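Asl2047 protein (Nostoc sp., PDB 3HFN) probably binds RNA as a hexameric Hfq-like protein of the Sm family, with a likely role in small-RNA-dependent regulation of translation. Local coordinates at residues Q17-I20 with P25-I28. Residues are numbered along the deposited sequence; the frame is centred on the assembly and turned at random.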
ATOM      1  N   GLN A  17     -20.047  -0.361  13.927  1.00 25.15           N
ATOM      2  CA  GLN A  17     -20.769   0.043  15.120  1.00 25.64           C
ATOM      3  C   GLN A  17     -21.979  -0.822  15.451  1.00 25.40           C
ATOM      4  O   GLN A  17     -22.077  -1.326  16.546  1.00 25.15           O
ATOM      5  CB  GLN A  17     -21.145   1.524  15.008  1.00 25.65           C
ATOM      6  CG  GLN A  17     -19.900   2.388  14.873  1.00 26.58           C
ATOM      7  CD  GLN A  17     -19.835   3.630  15.784  1.00 26.97           C
ATOM      8  OE1 GLN A  17     -20.756   4.427  15.843  1.00 26.67           O
ATOM      9  NE2 GLN A  17     -18.694   3.807  16.447  1.00 27.14           N
ATOM     10  N   ASN A  18     -22.865  -0.998  14.474  1.00 26.26           N
ATOM     11  CA  ASN A  18     -24.050  -1.891  14.500  1.00 26.59           C
ATOM     12  C   ASN A  18     -23.784  -3.400  14.471  1.00 26.79           C
ATOM     13  O   ASN A  18     -24.710  -4.206  14.612  1.00 27.40           O
ATOM     14  CB  ASN A  18     -24.935  -1.597  13.297  1.00 26.93           C
ATOM     15  CG  ASN A  18     -25.321  -0.097  13.166  1.00 28.83           C
ATOM     16  OD1 ASN A  18     -24.833   0.789  13.896  1.00 30.15           O
ATOM     17  ND2 ASN A  18     -26.206   0.177  12.221  1.00 29.68           N
ATOM     18  N   LEU A  19     -22.519  -3.769  14.276  1.00 26.37           N
ATOM     19  CA  LEU A  19     -22.067  -5.143  14.239  1.00 25.27           C
ATOM     20  C   LEU A  19     -21.184  -5.458  15.460  1.00 25.21           C
ATOM     21  O   LEU A  19     -21.038  -6.627  15.839  1.00 25.05           O
ATOM     22  CB  LEU A  19     -21.346  -5.340  12.926  1.00 24.47           C
ATOM     23  CG  LEU A  19     -20.573  -6.556  12.513  1.00 24.05           C
ATOM     24  CD1 LEU A  19     -21.426  -7.509  11.626  1.00 21.47           C
ATOM     25  CD2 LEU A  19     -19.411  -5.957  11.746  1.00 24.87           C
ATOM     26  N   ILE A  20     -20.613  -4.421  16.089  1.00 24.92           N
ATOM     27  CA  ILE A  20     -20.068  -4.593  17.436  1.00 24.61           C
ATOM     28  C   ILE A  20     -21.216  -4.524  18.440  1.00 24.36           C
ATOM     29  O   ILE A  20     -21.155  -5.139  19.508  1.00 24.82           O
ATOM     30  CB  ILE A  20     -18.803  -3.677  17.824  1.00 25.02           C
ATOM     31  CG1 ILE A  20     -18.965  -2.178  17.506  1.00 25.49           C
ATOM     32  CG2 ILE A  20     -17.538  -4.173  17.150  1.00 25.75           C
ATOM     33  CD1 ILE A  20     -17.625  -1.414  17.161  1.00 21.42           C
ATOM     34  N   PRO A  25     -21.430 -11.982  13.553  1.00  9.71           N
ATOM     35  CA  PRO A  25     -20.283 -12.708  13.060  1.00  9.65           C
ATOM     36  C   PRO A  25     -19.913 -12.128  11.700  1.00  9.50           C
ATOM     37  O   PRO A  25     -20.760 -11.513  11.079  1.00  8.61           O
ATOM     38  CB  PRO A  25     -20.797 -14.124  12.903  1.00  8.36           C
ATOM     39  CG  PRO A  25     -22.218 -14.100  13.158  1.00  9.60           C
ATOM     40  CD  PRO A  25     -22.669 -12.674  13.202  1.00  9.78           C
ATOM     41  N   VAL A  26     -18.655 -12.316  11.292  1.00 10.13           N
ATOM     42  CA  VAL A  26     -18.093 -11.597  10.171  1.00 12.28           C
ATOM     43  C   VAL A  26     -16.875 -12.304   9.672  1.00 12.91           C
ATOM     44  O   VAL A  26     -16.104 -12.810  10.444  1.00 13.26           O
ATOM     45  CB  VAL A  26     -17.778 -10.102  10.568  1.00 12.79           C
ATOM     46  CG1 VAL A  26     -16.457  -9.997  11.287  1.00 13.93           C
ATOM     47  CG2 VAL A  26     -17.765  -9.177   9.371  1.00 12.52           C
ATOM     48  N   GLU A  27     -16.784 -12.395   8.356  1.00 15.16           N
ATOM     49  CA  GLU A  27     -15.568 -12.726   7.588  1.00 17.55           C
ATOM     50  C   GLU A  27     -14.911 -11.481   6.995  1.00 18.25           C
ATOM     51  O   GLU A  27     -15.494 -10.766   6.176  1.00 18.06           O
ATOM     52  CB  GLU A  27     -15.906 -13.660   6.424  1.00 18.33           C
ATOM     53  CG  GLU A  27     -14.721 -14.124   5.606  1.00 21.42           C
ATOM     54  CD  GLU A  27     -15.157 -14.922   4.404  1.00 25.55           C
ATOM     55  OE1 GLU A  27     -15.886 -14.319   3.587  1.00 26.36           O
ATOM     56  OE2 GLU A  27     -14.800 -16.141   4.264  1.00 28.12           O
ATOM     57  N   ILE A  28     -13.658 -11.256   7.381  1.00 19.58           N
ATOM     58  CA  ILE A  28     -12.835 -10.126   6.907  1.00 19.08           C
ATOM     59  C   ILE A  28     -11.731 -10.664   6.004  1.00 18.78           C
ATOM     60  O   ILE A  28     -10.829 -11.374   6.468  1.00 17.62           O
ATOM     61  CB  ILE A  28     -12.165  -9.423   8.100  1.00 19.76           C
ATOM     62  CG1 ILE A  28     -13.213  -8.984   9.154  1.00 18.97           C
ATOM     63  CG2 ILE A  28     -11.292  -8.265   7.598  1.00 20.09           C
ATOM     64  CD1 ILE A  28     -12.734  -9.095  10.545  1.00 21.00           C
TER
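Leu19 reaches from the last turn of helix 10-20 to the beginning of strand 25-30, and its two methyl groups divide the contact between them. CD2 faces the isopropyl group of Val26, with CG2 as its nearest carbon at 4.3 Å. The second Val26 methyl, CG1, stands further back, 5.0 Å from CD2 of Leu19, so the valine presents one branch more than the other. The remaining leucine methyl, CD1, is directed at the backbone: it lies 4.1 Å from Pro25 O, and the angle C-O-CD1 of about 123° places it obliquely to the carbonyl bond. This is a van der Waals approach by an apolar methyl. CD1 is also 4.6 Å from Val26 CG2, which sets that valine methyl opposite the fork of the leucine.

The leucine torsions account for this reach. With CG anti to the backbone N (chi1 173°), the side chain extends from the helix toward the strand, and chi2 of 97° turns the fork so that one methyl meets valine and the other the proline carbonyl. Pro25 contributes mainly backbone, because its CA-CB bond points away from the helix and its ring carbon CD remains 5.5 Å from Leu19 CD1. Only 89 Å² is buried in total, and the CA atoms of Leu19 and Pro25 are 7.9 Å apart: between residues 17-20 and 25-28, Leu19 is the one helix side chain that makes contact.

Leu19 and Val26 are both buried, and the leucine also packs on Ala24 in the connecting loop. Val26 touches Val40 of strand 35-43 and Leu68 of strand 65-70, while Ile20 also meets Val40. The contact thus joins the N-terminal helix to the antiparallel sheet of the Sm fold, at a strand flanked by 35-43 and 65-70.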